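Local coordinates for protein cyclopropane mycolic acid synthase MmaA2 (Mycobacterium tuberculosis, PDB 1TPY) that converts a double bond of a mycolic acid into a cis cyclopropane ring by transferring a methylene group from S-adenosyl-L-methionine, at residues Gly171-Gln176 against Pro205-Met210; Leu186-Phe191 against Ala270-Val275; Asp149-Ala154 against Ala216-Thr221. All coordinates share one frame; numbering follows the deposited sequence.

Contact 1: residues Gly171-Gln176 against Pro205-Met210; sequences GLTRQQ and PPTIEM. With 16A (cetyl-trimethyl-ammonium), chain D.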
loop_
_atom_site.group_PDB
_atom_site.type_symbol
_atom_site.label_atom_id
_atom_site.label_comp_id
_atom_site.label_asym_id
_atom_site.label_seq_id
_atom_site.Cartn_x
_atom_site.Cartn_y
_atom_site.Cartn_z
ATOM N N GLY A 171 3.743 -12.230 -4.323
ATOM C CA GLY A 171 4.135 -12.861 -5.561
ATOM C C GLY A 171 3.983 -14.354 -5.370
ATOM O O GLY A 171 4.139 -14.862 -4.259
ATOM N N LEU A 172 3.643 -15.060 -6.438
ATOM C CA LEU A 172 3.511 -16.504 -6.354
ATOM C C LEU A 172 4.912 -17.088 -6.287
ATOM O O LEU A 172 5.847 -16.517 -6.837
ATOM C CB LEU A 172 2.818 -17.062 -7.598
ATOM C CG LEU A 172 1.295 -17.143 -7.647
ATOM C CD1 LEU A 172 0.675 -15.752 -7.578
ATOM C CD2 LEU A 172 0.900 -17.854 -8.936
ATOM N N THR A 173 5.058 -18.217 -5.608
ATOM C CA THR A 173 6.352 -18.874 -5.548
ATOM C C THR A 173 6.535 -19.460 -6.944
ATOM O O THR A 173 5.597 -19.459 -7.746
ATOM C CB THR A 173 6.353 -20.022 -4.525
ATOM O OG1 THR A 173 5.335 -20.974 -4.873
ATOM C CG2 THR A 173 6.075 -19.481 -3.117
ATOM N N ARG A 174 7.729 -19.956 -7.244
ATOM C CA ARG A 174 7.971 -20.541 -8.555
ATOM C C ARG A 174 7.075 -21.764 -8.730
ATOM O O ARG A 174 6.574 -22.027 -9.821
ATOM C CB ARG A 174 9.440 -20.942 -8.697
ATOM C CG ARG A 174 10.421 -19.779 -8.570
ATOM C CD ARG A 174 11.867 -20.267 -8.448
ATOM N NE ARG A 174 12.356 -20.895 -9.673
ATOM C CZ ARG A 174 12.526 -20.253 -10.825
ATOM N NH1 ARG A 174 12.974 -20.905 -11.889
ATOM N NH2 ARG A 174 12.251 -18.958 -10.914
ATOM N N GLN A 175 6.863 -22.503 -7.648
ATOM C CA GLN A 175 6.038 -23.705 -7.713
ATOM C C GLN A 175 4.578 -23.351 -7.962
ATOM O O GLN A 175 3.894 -24.036 -8.719
ATOM C CB GLN A 175 6.175 -24.528 -6.422
ATOM C CG GLN A 175 5.405 -25.862 -6.428
ATOM C CD GLN A 175 5.790 -26.767 -7.597
ATOM O OE1 GLN A 175 4.934 -27.215 -8.358
ATOM N NE2 GLN A 175 7.081 -27.037 -7.741
ATOM N N GLN A 176 4.096 -22.286 -7.331
ATOM C CA GLN A 176 2.708 -21.886 -7.528
ATOM C C GLN A 176 2.499 -21.501 -8.988
ATOM O O GLN A 176 1.472 -21.830 -9.579
ATOM C CB GLN A 176 2.339 -20.730 -6.595
ATOM C CG GLN A 176 2.389 -21.114 -5.112
ATOM C CD GLN A 176 2.072 -19.950 -4.178
ATOM O OE1 GLN A 176 2.524 -18.826 -4.389
ATOM N NE2 GLN A 176 1.305 -20.224 -3.133
ATOM N N PRO A 205 8.215 -7.639 -3.165
ATOM C CA PRO A 205 6.968 -8.192 -2.635
ATOM C C PRO A 205 7.215 -9.525 -1.943
ATOM O O PRO A 205 8.061 -10.309 -2.365
ATOM C CB PRO A 205 6.114 -8.358 -3.881
ATOM C CG PRO A 205 7.137 -8.744 -4.910
ATOM C CD PRO A 205 8.256 -7.758 -4.633
ATOM N N PRO A 206 6.494 -9.793 -0.854
ATOM C CA PRO A 206 6.717 -11.073 -0.192
ATOM C C PRO A 206 5.895 -12.138 -0.911
ATOM O O PRO A 206 5.099 -11.834 -1.802
ATOM C CB PRO A 206 6.179 -10.821 1.205
ATOM C CG PRO A 206 4.979 -9.974 0.912
ATOM C CD PRO A 206 5.529 -8.974 -0.098
ATOM N N THR A 207 6.107 -13.389 -0.524
ATOM C CA THR A 207 5.336 -14.488 -1.063
ATOM C C THR A 207 4.328 -14.699 0.059
ATOM O O THR A 207 4.528 -14.182 1.156
ATOM C CB THR A 207 6.201 -15.752 -1.254
ATOM O OG1 THR A 207 5.421 -16.770 -1.881
ATOM C CG2 THR A 207 6.685 -16.280 0.064
ATOM N N ILE A 208 3.251 -15.435 -0.190
ATOM C CA ILE A 208 2.261 -15.650 0.860
ATOM C C ILE A 208 2.844 -16.374 2.072
ATOM O O ILE A 208 2.625 -15.957 3.207
ATOM C CB ILE A 208 1.025 -16.443 0.335
ATOM C CG1 ILE A 208 0.158 -15.531 -0.544
ATOM C CG2 ILE A 208 0.207 -16.985 1.509
ATOM C CD1 ILE A 208 -0.962 -16.262 -1.285
ATOM N N GLU A 209 3.591 -17.447 1.836
ATOM C CA GLU A 209 4.179 -18.195 2.939
ATOM C C GLU A 209 5.138 -17.339 3.765
ATOM O O GLU A 209 5.262 -17.537 4.969
ATOM C CB GLU A 209 4.898 -19.451 2.423
ATOM C CG GLU A 209 5.918 -19.182 1.328
ATOM C CD GLU A 209 6.524 -20.452 0.780
ATOM O OE1 GLU A 209 5.840 -21.494 0.817
ATOM O OE2 GLU A 209 7.674 -20.412 0.304
ATOM N N MET A 210 5.807 -16.383 3.125
ATOM C CA MET A 210 6.735 -15.512 3.847
ATOM C C MET A 210 6.002 -14.693 4.904
ATOM O O MET A 210 6.471 -14.573 6.035
ATOM C CB MET A 210 7.458 -14.568 2.885
ATOM C CG MET A 210 8.623 -15.195 2.131
ATOM S SD MET A 210 9.310 -14.043 0.901
ATOM C CE MET A 210 9.640 -12.661 1.958
HETATM C C1 16A D . 0.495 -1.178 -8.774
HETATM C C2 16A D . 1.878 -1.752 -8.469
HETATM C C3 16A D . 1.956 -3.223 -8.909
HETATM C C4 16A D . 3.296 -3.908 -8.677
HETATM C C5 16A D . 3.213 -5.362 -9.168
HETATM C C6 16A D . 4.494 -6.194 -9.002
HETATM C C7 16A D . 5.760 -5.777 -9.792
HETATM C C8 16A D . 7.132 -6.289 -9.288
HETATM C C9 16A D . 7.460 -6.079 -7.791
HETATM C C10 16A D . 7.577 -4.615 -7.306
HETATM C C11 16A D . 7.436 -4.388 -5.780
HETATM C C12 16A D . 7.117 -2.946 -5.357
HETATM C C13 16A D . 5.634 -2.760 -5.015
HETATM C C14 16A D . 5.314 -1.303 -4.691
HETATM C C15 16A D . 3.782 -1.178 -4.632
HETATM C C16 16A D . 3.431 0.314 -4.459
HETATM N N1 16A D . 2.036 0.930 -4.394
HETATM C C17 16A D . 1.737 2.237 -4.311
HETATM C C18 16A D . 1.186 0.454 -5.552
HETATM C C19 16A D . 1.335 0.394 -3.166
HETATM O O HOH W 1 2.731 -16.584 -2.705
#
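Gly171 and Thr207 meet in a water-mediated contact between a strand end and a helix-entry loop, at the surface, where the end of strand 163-171 passes the loop that leads into helix 208-218. One direct backbone hydrogen bond joins the two segments, Gly171 N to Pro206 O at 2.9 Å. An ordered water links the same two segments. It is gripped by four groups: it donates to Gly171 O, at 2.7 Å, and to Gln176 OE1, and it accepts from Thr207 OG1 and from Ile208 N, at the start of helix 208-218. Thr207 occupies the N-cap position of that helix, but its side chain makes no capping bond. Its hydroxyl lies anti to the backbone N (chi1 -176°) and is aimed at the water.

Helix 174-179 starts in the classical way, with a capping box. Gln176 N donates to Thr173 OG1 at 3.0 Å, and Thr173 N donates back to Gln176 OE1 at 2.9 Å, reaching that oxygen 25° off its carbonyl plane. OE1 is thus gripped by Thr173 N and by the water, which ties it indirectly to Thr207 and Ile208. The rotation that turns Thr173 OG1 to its capping role sends CG2 across the contact, where it lies 3.1 Å from Thr207 OG1, a tight approach. The Thr173 and Glu209 side chains cross at about a right angle, CG2 nearing OE2.

At one end, Pro205 CD touches the bound cetyl-trimethyl-ammonium at C11, 3.7 Å away, so the contact borders the ligand pocket. Around it, Pro206 rests on Thr168 of strand 163-171 and on His147 of helix 147-157, while Ile208 packs on Thr170 of the same strand.

Contact 2: residues Leu186-Phe191 against Ala270-Val275; sequences LWLARF and AKLFRV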
loop_
_atom_site.group_PDB
_atom_site.type_symbol
_atom_site.label_atom_id
_atom_site.label_comp_id
_atom_site.label_asym_id
_atom_site.label_seq_id
_atom_site.Cartn_x
_atom_site.Cartn_y
_atom_site.Cartn_z
ATOM N N LEU A 186 10.858 -14.249 -20.949
ATOM C CA LEU A 186 11.884 -13.221 -20.961
ATOM C C LEU A 186 11.234 -11.877 -20.660
ATOM O O LEU A 186 11.810 -11.043 -19.962
ATOM C CB LEU A 186 12.588 -13.182 -22.319
ATOM C CG LEU A 186 13.959 -13.872 -22.325
ATOM C CD1 LEU A 186 13.830 -15.305 -21.813
ATOM C CD2 LEU A 186 14.539 -13.843 -23.734
ATOM N N TRP A 187 10.023 -11.679 -21.172
ATOM C CA TRP A 187 9.313 -10.434 -20.932
ATOM C C TRP A 187 9.086 -10.238 -19.436
ATOM O O TRP A 187 9.251 -9.135 -18.926
ATOM C CB TRP A 187 7.958 -10.417 -21.647
ATOM C CG TRP A 187 7.125 -9.249 -21.212
ATOM C CD1 TRP A 187 7.232 -7.952 -21.641
ATOM C CD2 TRP A 187 6.146 -9.245 -20.167
ATOM N NE1 TRP A 187 6.384 -7.144 -20.920
ATOM C CE2 TRP A 187 5.707 -7.910 -20.009
ATOM C CE3 TRP A 187 5.600 -10.240 -19.344
ATOM C CZ2 TRP A 187 4.748 -7.546 -19.061
ATOM C CZ3 TRP A 187 4.645 -9.878 -18.399
ATOM C CH2 TRP A 187 4.230 -8.540 -18.266
ATOM N N LEU A 188 8.703 -11.308 -18.742
ATOM C CA LEU A 188 8.450 -11.234 -17.304
ATOM C C LEU A 188 9.682 -10.767 -16.545
ATOM O O LEU A 188 9.626 -9.801 -15.783
ATOM C CB LEU A 188 8.019 -12.596 -16.748
ATOM C CG LEU A 188 7.868 -12.647 -15.220
ATOM C CD1 LEU A 188 6.747 -11.713 -14.785
ATOM C CD2 LEU A 188 7.567 -14.067 -14.766
ATOM N N ALA A 189 10.791 -11.468 -16.747
ATOM C CA ALA A 189 12.030 -11.119 -16.074
ATOM C C ALA A 189 12.400 -9.688 -16.426
ATOM O O ALA A 189 12.766 -8.893 -15.563
ATOM C CB ALA A 189 13.142 -12.071 -16.496
ATOM N N ARG A 190 12.285 -9.362 -17.707
ATOM C CA ARG A 190 12.609 -8.031 -18.197
ATOM C C ARG A 190 11.726 -6.967 -17.546
ATOM O O ARG A 190 12.213 -5.914 -17.121
ATOM C CB ARG A 190 12.434 -7.997 -19.710
ATOM C CG ARG A 190 13.089 -6.828 -20.408
ATOM C CD ARG A 190 12.879 -6.973 -21.903
ATOM N NE ARG A 190 13.244 -8.312 -22.357
ATOM C CZ ARG A 190 12.942 -8.805 -23.553
ATOM N NH1 ARG A 190 12.264 -8.070 -24.424
ATOM N NH2 ARG A 190 13.316 -10.037 -23.878
ATOM N N PHE A 191 10.428 -7.238 -17.467
ATOM C CA PHE A 191 9.514 -6.279 -16.866
ATOM C C PHE A 191 9.832 -6.093 -15.385
ATOM O O PHE A 191 9.880 -4.969 -14.897
ATOM C CB PHE A 191 8.061 -6.735 -17.034
ATOM C CG PHE A 191 7.059 -5.728 -16.553
ATOM C CD1 PHE A 191 6.884 -4.525 -17.232
ATOM C CD2 PHE A 191 6.318 -5.962 -15.397
ATOM C CE1 PHE A 191 5.983 -3.564 -16.763
ATOM C CE2 PHE A 191 5.418 -5.013 -14.918
ATOM C CZ PHE A 191 5.249 -3.811 -15.602
ATOM N N ALA A 270 -0.802 -4.559 -14.840
ATOM C CA ALA A 270 -2.168 -5.012 -15.076
ATOM C C ALA A 270 -2.126 -6.410 -15.696
ATOM O O ALA A 270 -2.982 -7.248 -15.416
ATOM C CB ALA A 270 -2.899 -4.041 -16.007
ATOM N N LYS A 271 -1.127 -6.661 -16.541
ATOM C CA LYS A 271 -0.995 -7.973 -17.170
ATOM C C LYS A 271 -0.576 -9.001 -16.116
ATOM O O LYS A 271 -1.087 -10.126 -16.085
ATOM C CB LYS A 271 0.035 -7.933 -18.310
ATOM C CG LYS A 271 0.286 -9.298 -18.945
ATOM C CD LYS A 271 1.287 -9.229 -20.088
ATOM C CE LYS A 271 1.638 -10.625 -20.583
ATOM N NZ LYS A 271 2.409 -10.603 -21.865
ATOM N N LEU A 272 0.352 -8.615 -15.248
ATOM C CA LEU A 272 0.803 -9.518 -14.198
ATOM C C LEU A 272 -0.368 -10.078 -13.388
ATOM O O LEU A 272 -0.461 -11.291 -13.187
ATOM C CB LEU A 272 1.796 -8.814 -13.269
ATOM C CG LEU A 272 3.125 -8.420 -13.927
ATOM C CD1 LEU A 272 4.059 -7.857 -12.873
ATOM C CD2 LEU A 272 3.757 -9.645 -14.608
ATOM N N PHE A 273 -1.265 -9.207 -12.933
ATOM C CA PHE A 273 -2.413 -9.663 -12.146
ATOM C C PHE A 273 -3.433 -10.391 -13.015
ATOM O O PHE A 273 -4.049 -11.365 -12.582
ATOM C CB PHE A 273 -3.104 -8.487 -11.438
ATOM C CG PHE A 273 -2.286 -7.869 -10.343
ATOM C CD1 PHE A 273 -1.446 -6.792 -10.605
ATOM C CD2 PHE A 273 -2.320 -8.395 -9.055
ATOM C CE1 PHE A 273 -0.649 -6.250 -9.603
ATOM C CE2 PHE A 273 -1.529 -7.862 -8.049
ATOM C CZ PHE A 273 -0.690 -6.787 -8.324
ATOM N N ARG A 274 -3.615 -9.909 -14.238
ATOM C CA ARG A 274 -4.570 -10.515 -15.155
ATOM C C ARG A 274 -4.165 -11.956 -15.446
ATOM O O ARG A 274 -4.993 -12.865 -15.396
ATOM C CB ARG A 274 -4.629 -9.712 -16.457
ATOM C CG ARG A 274 -5.765 -10.113 -17.373
ATOM C CD ARG A 274 -5.740 -9.317 -18.662
ATOM N NE ARG A 274 -5.845 -7.887 -18.415
ATOM C CZ ARG A 274 -4.940 -6.991 -18.799
ATOM N NH1 ARG A 274 -5.130 -5.707 -18.526
ATOM N NH2 ARG A 274 -3.846 -7.376 -19.451
ATOM N N VAL A 275 -2.886 -12.156 -15.753
ATOM C CA VAL A 275 -2.364 -13.489 -16.034
ATOM C C VAL A 275 -2.358 -14.301 -14.744
ATOM O O VAL A 275 -2.692 -15.483 -14.741
ATOM C CB VAL A 275 -0.920 -13.423 -16.579
ATOM C CG1 VAL A 275 -0.367 -14.835 -16.776
ATOM C CG2 VAL A 275 -0.899 -12.648 -17.899
#
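The ammonium nitrogen of Lys271 stands over the six-membered ring of Trp187 in a cation-pi interaction, with NZ 4.2 Å from the ring centroid and 15° off its normal. It decorates the edge of a helix-helix packing, in which helix 186-199 meets the end of helix 256-275 beside the Rossmann-like methyltransferase core. The axes of the two short segments make 131° between their N-to-C directions and come no closer than 12.2 Å, a separation bridged by long side chains.

Lys271 is stretched out along its whole length, and its tail and the indole slide past each other in opposite directions. Its aliphatic part joins in, with CD 3.5 Å from Trp187 CH2 and CE adding a CH-pi contact over the same face as NZ. The opposite face of the indole receives CB of Phe191, one helical turn on, so the ring is clamped between its own helix and the lysine.

Deeper in, Leu272 is the shared apolar side chain. CG lies anti to the carbonyl carbon (chi1 -66°), and the branch then divides its methyls among three partners: CD2 meets both Trp187 CH2 and Leu188 CD1, and CD1 goes to Phe191. Leu272 also packs on Tyr277 and Ile278 and lies about 4 Å from the bound cetyl-trimethyl-ammonium. Phe191 is likewise about 4 Å, side chain to side chain, from Cys269, probably the active-site residue. Arg274 forms a salt bridge with Asp237 of helix 229-245. Leu272 CD1 comes to Phe191 at the ring edge, near its plane, 3.8 Å from CE2.

Contact 3: residues Asp149-Ala154 against Ala216-Thr221; sequences DFFARA and AKTGFT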
loop_
_atom_site.group_PDB
_atom_site.type_symbol
_atom_site.label_atom_id
_atom_site.label_comp_id
_atom_site.label_asym_id
_atom_site.label_seq_id
_atom_site.Cartn_x
_atom_site.Cartn_y
_atom_site.Cartn_z
ATOM N N ASP A 149 11.830 -8.053 11.646
ATOM C CA ASP A 149 11.857 -6.885 12.517
ATOM C C ASP A 149 10.548 -6.105 12.424
ATOM O O ASP A 149 10.068 -5.576 13.431
ATOM C CB ASP A 149 13.039 -5.976 12.171
ATOM C CG ASP A 149 14.343 -6.475 12.752
ATOM O OD1 ASP A 149 14.346 -7.575 13.342
ATOM O OD2 ASP A 149 15.368 -5.773 12.625
ATOM N N PHE A 150 9.963 -6.035 11.231
ATOM C CA PHE A 150 8.698 -5.312 11.085
ATOM C C PHE A 150 7.622 -5.887 11.998
ATOM O O PHE A 150 7.012 -5.163 12.779
ATOM C CB PHE A 150 8.173 -5.357 9.649
ATOM C CG PHE A 150 6.728 -4.926 9.529
ATOM C CD1 PHE A 150 6.362 -3.600 9.743
ATOM C CD2 PHE A 150 5.729 -5.861 9.268
ATOM C CE1 PHE A 150 5.024 -3.209 9.704
ATOM C CE2 PHE A 150 4.391 -5.483 9.227
ATOM C CZ PHE A 150 4.034 -4.156 9.446
ATOM N N PHE A 151 7.381 -7.190 11.882
ATOM C CA PHE A 151 6.366 -7.840 12.697
ATOM C C PHE A 151 6.676 -7.751 14.188
ATOM O O PHE A 151 5.774 -7.568 15.000
ATOM C CB PHE A 151 6.198 -9.305 12.277
ATOM C CG PHE A 151 5.565 -9.471 10.925
ATOM C CD1 PHE A 151 6.278 -10.032 9.867
ATOM C CD2 PHE A 151 4.255 -9.056 10.701
ATOM C CE1 PHE A 151 5.695 -10.174 8.611
ATOM C CE2 PHE A 151 3.667 -9.193 9.448
ATOM C CZ PHE A 151 4.387 -9.753 8.401
ATOM N N ALA A 152 7.948 -7.862 14.549
ATOM C CA ALA A 152 8.330 -7.777 15.956
ATOM C C ALA A 152 7.903 -6.412 16.506
ATOM O O ALA A 152 7.357 -6.319 17.609
ATOM C CB ALA A 152 9.844 -7.973 16.113
ATOM N N ARG A 153 8.140 -5.359 15.727
ATOM C CA ARG A 153 7.778 -4.002 16.139
ATOM C C ARG A 153 6.263 -3.824 16.246
ATOM O O ARG A 153 5.755 -3.250 17.211
ATOM C CB ARG A 153 8.330 -2.980 15.143
ATOM C CG ARG A 153 8.117 -1.539 15.580
ATOM C CD ARG A 153 8.819 -1.276 16.904
ATOM N NE ARG A 153 10.257 -1.478 16.789
ATOM C CZ ARG A 153 11.085 -0.629 16.190
ATOM N NH1 ARG A 153 10.623 0.491 15.651
ATOM N NH2 ARG A 153 12.373 -0.911 16.107
ATOM N N ALA A 154 5.546 -4.304 15.233
ATOM C CA ALA A 154 4.092 -4.209 15.212
ATOM C C ALA A 154 3.538 -4.936 16.424
ATOM O O ALA A 154 2.609 -4.462 17.072
ATOM C CB ALA A 154 3.546 -4.836 13.936
ATOM N N ALA A 216 3.958 -15.504 12.010
ATOM C CA ALA A 216 3.645 -16.549 12.982
ATOM C C ALA A 216 4.774 -16.659 13.998
ATOM O O ALA A 216 4.535 -16.905 15.178
ATOM C CB ALA A 216 3.443 -17.888 12.284
ATOM N N LYS A 217 6.003 -16.476 13.527
ATOM C CA LYS A 217 7.173 -16.551 14.391
ATOM C C LYS A 217 7.100 -15.483 15.472
ATOM O O LYS A 217 7.482 -15.723 16.621
ATOM C CB LYS A 217 8.455 -16.382 13.567
ATOM C CG LYS A 217 8.733 -17.558 12.638
ATOM C CD LYS A 217 10.006 -17.363 11.834
ATOM C CE LYS A 217 10.238 -18.544 10.895
ATOM N NZ LYS A 217 11.338 -18.290 9.921
ATOM N N THR A 218 6.594 -14.314 15.097
ATOM C CA THR A 218 6.464 -13.189 16.009
ATOM C C THR A 218 5.333 -13.380 17.022
ATOM O O THR A 218 5.313 -12.733 18.067
ATOM C CB THR A 218 6.209 -11.881 15.229
ATOM O OG1 THR A 218 7.220 -11.724 14.224
ATOM C CG2 THR A 218 6.255 -10.683 16.168
ATOM N N GLY A 219 4.386 -14.257 16.707
ATOM C CA GLY A 219 3.284 -14.499 17.619
ATOM C C GLY A 219 1.917 -14.100 17.096
ATOM O O GLY A 219 0.931 -14.170 17.837
ATOM N N PHE A 220 1.845 -13.668 15.837
ATOM C CA PHE A 220 0.568 -13.280 15.247
ATOM C C PHE A 220 -0.165 -14.514 14.730
ATOM O O PHE A 220 0.455 -15.480 14.282
ATOM C CB PHE A 220 0.745 -12.320 14.057
ATOM C CG PHE A 220 1.227 -10.940 14.426
ATOM C CD1 PHE A 220 2.576 -10.617 14.355
ATOM C CD2 PHE A 220 0.324 -9.953 14.809
ATOM C CE1 PHE A 220 3.022 -9.324 14.657
ATOM C CE2 PHE A 220 0.756 -8.663 15.112
ATOM C CZ PHE A 220 2.109 -8.346 15.035
ATOM N N THR A 221 -1.489 -14.467 14.801
ATOM C CA THR A 221 -2.337 -15.542 14.301
ATOM C C THR A 221 -3.051 -14.984 13.070
ATOM O O THR A 221 -3.676 -13.918 13.149
ATOM C CB THR A 221 -3.419 -15.954 15.330
ATOM O OG1 THR A 221 -2.807 -16.648 16.422
ATOM C CG2 THR A 221 -4.461 -16.856 14.683
#
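Phe151 and Phe220 share a first torsion, chi1 -70°, which places CG beside the backbone N and anti to the carbonyl carbon. The two side chains cross obliquely, with Phe220 CE1 4.0 Å from Phe151 CB. Thr218, by contrast, puts its methyl anti to the backbone N and its hydroxyl beside that nitrogen (chi1 -53°). Both branches then bear on helix 147-157. OG1 lies 3.3 Å from Phe151 CB, while its hydrogen bond is made within its own helix, to Gln214 O. CG2 settles against the backbone, 3.6 Å from Ala152 CA and close to the carbonyl group of Phe151.

The ring of Phe220 comes in edge first. Its CE1 is 3.3 Å from Phe151 O, which lies near the ring plane, and the neighbouring CZ reaches Ala154 CB at 3.9 Å. The approach of the oxygen is consistent with a weak C-H...O attraction.

Helix 147-157 is the longer helix in the beta-alpha-beta crossover between the parallel strands 132-136 and 163-171, part of the Rossmann-like methyltransferase sheet. Helix 208-218 precedes one of the two edge strands, 221-227, and the turn between them is a Schellman motif. Gly219 supplies the positive phi there (116°), a conformation in which any CB would press on the preceding carbonyl oxygen. The chain reversal delivers Phe220 to the inner side, where it packs on Leu285 and meets His155 edge-to-face.

Phe151 lies between helix and sheet, touching Leu164, Leu166 and Leu285. One face of its ring is overlaid by its chain neighbour, with Phe150 CD2 3.8 Å above the plane and over the centre.

How the contacts relate
From the N terminus, the first segment met is 149-154, on the crossover helix 147-157, followed by 171-176 at the end of strand 163-171 and by 186-191 on the next long helix. The chain then returns to 205-210, closing contact 1, and one helix later to 216-221, closing contact 3. Contact 1 is therefore nested inside contact 3, and helix 208-218 serves both, one at each end. Contact 2 closes last, at 270-275, and crosses the other two. Contacts 1 and 3 tie the sheet and its crossover helix to helix 208-218, whereas contact 2, with its centre about 31 Å from that of contact 3, joins helices 186-199 and 256-275.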